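Local coordinates for chemotaxis protein CheX (PDB 6VPW) that probably dephosphorylates the phosphorylated chemotaxis response regulator CheY, as other phosphatases of the CheC/CheX family do, at residues E85-T88 with D89-G92. Sequence-based numbering, arbitrary orientation.
Sequences EEVT and DMVG
Glu-85 O is gripped by two donors at once. Asp-89 N reaches it at 2.8 Å in the regular i to i+4 bond of an alpha-helix, and Thr-88 OG1 donates to it at the same 2.8 Å, both from one face of the carbonyl plane. With chi1 at 63°, the threonine hydroxyl turns back towards the preceding turn and meets the oxygen from the side, at a C=O...OG1 angle of 109°. A threonine suits this buried place because its hydroxyl is satisfied by Glu-85 O and Lys-131 of the second subunit, while the side chain still packs on Val-120 and Ser-122. Glu-85 O also lies over the flat face of the Asp-89 carboxylate, 3.2 Å from CG; neither group can donate to the other, and it is Lys-131 of the second subunit that pairs with Asp-89, through a salt bridge to OD1. These first two turns of helix 85-107, begun by Asn-84 OD1 accepting from Val-87 N, are amphipathic, packed on the antiparallel sheet at its strand 114-123, where Val-91 also meets Val-120. On the buried side Val-91 N bonds to Val-87 O (3.0 Å), and Val-91 CG2 rests 3.4 Å from that oxygen. The unbranched Met-90 chain can bend at chi2 and chi3, bringing CE within 4.3 Å of Val-87 CG1; both apolar side chains suit this side, against Met-72 of helix 65-76.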
loop_
_atom_site.group_PDB
_atom_site.type_symbol
_atom_site.label_atom_id
_atom_site.label_comp_id
_atom_site.label_asym_id
_atom_site.label_seq_id
_atom_site.Cartn_x
_atom_site.Cartn_y
_atom_site.Cartn_z
ATOM N N GLU A 85 9.030 9.614 -11.922
ATOM C CA GLU A 85 7.685 10.004 -11.413
ATOM C C GLU A 85 6.628 9.702 -12.481
ATOM O O GLU A 85 5.487 9.371 -12.099
ATOM C CB GLU A 85 7.633 11.474 -10.991
ATOM C CG GLU A 85 8.263 11.735 -9.635
ATOM C CD GLU A 85 7.980 13.116 -9.064
ATOM O OE1 GLU A 85 7.998 13.253 -7.825
ATOM O OE2 GLU A 85 7.741 14.052 -9.859
ATOM N N GLU A 86 7.000 9.785 -13.762
ATOM C CA GLU A 86 6.021 9.507 -14.847
ATOM C C GLU A 86 5.624 8.021 -14.798
ATOM O O GLU A 86 4.447 7.728 -15.020
ATOM C CB GLU A 86 6.613 9.919 -16.195
ATOM C CG GLU A 86 5.583 10.113 -17.288
ATOM C CD GLU A 86 6.167 10.663 -18.580
ATOM O OE1 GLU A 86 7.392 10.909 -18.614
ATOM O OE2 GLU A 86 5.398 10.848 -19.544
ATOM N N VAL A 87 6.574 7.131 -14.495
ATOM C CA VAL A 87 6.292 5.663 -14.416
ATOM C C VAL A 87 5.428 5.396 -13.173
ATOM O O VAL A 87 4.478 4.596 -13.271
ATOM C CB VAL A 87 7.581 4.821 -14.390
ATOM C CG1 VAL A 87 7.290 3.349 -14.162
ATOM C CG2 VAL A 87 8.410 5.003 -15.655
ATOM N N THR A 88 5.728 6.047 -12.049
ATOM C CA THR A 88 4.898 5.825 -10.829
ATOM C C THR A 88 3.485 6.391 -11.057
ATOM O O THR A 88 2.514 5.757 -10.591
ATOM C CB THR A 88 5.605 6.392 -9.598
ATOM O OG1 THR A 88 5.710 7.799 -9.799
ATOM C CG2 THR A 88 6.968 5.772 -9.381
ATOM N N ASP A 89 3.361 7.522 -11.765
ATOM C CA ASP A 89 2.013 8.069 -12.072
ATOM C C ASP A 89 1.239 7.025 -12.884
ATOM O O ASP A 89 0.065 6.773 -12.565
ATOM C CB ASP A 89 2.085 9.392 -12.838
ATOM C CG ASP A 89 2.485 10.587 -11.989
ATOM O OD1 ASP A 89 2.576 10.430 -10.750
ATOM O OD2 ASP A 89 2.718 11.668 -12.577
ATOM N N MET A 90 1.902 6.409 -13.865
ATOM C CA MET A 90 1.240 5.394 -14.726
ATOM C C MET A 90 0.814 4.169 -13.896
ATOM O O MET A 90 -0.266 3.629 -14.158
ATOM C CB MET A 90 2.170 4.949 -15.859
ATOM C CG MET A 90 1.670 3.736 -16.617
ATOM S SD MET A 90 1.985 2.151 -15.753
ATOM C CE MET A 90 3.738 1.940 -16.066
ATOM N N VAL A 91 1.665 3.707 -12.986
ATOM C CA VAL A 91 1.309 2.526 -12.150
ATOM C C VAL A 91 0.096 2.886 -11.273
ATOM O O VAL A 91 -0.772 2.019 -11.105
ATOM C CB VAL A 91 2.537 2.033 -11.363
ATOM C CG1 VAL A 91 2.177 1.028 -10.290
ATOM C CG2 VAL A 91 3.583 1.448 -12.315
ATOM N N GLY A 92 0.007 4.131 -10.796
ATOM C CA GLY A 92 -1.162 4.563 -10.006
ATOM C C GLY A 92 -2.432 4.562 -10.841
ATOM O O GLY A 92 -3.485 4.064 -10.337
#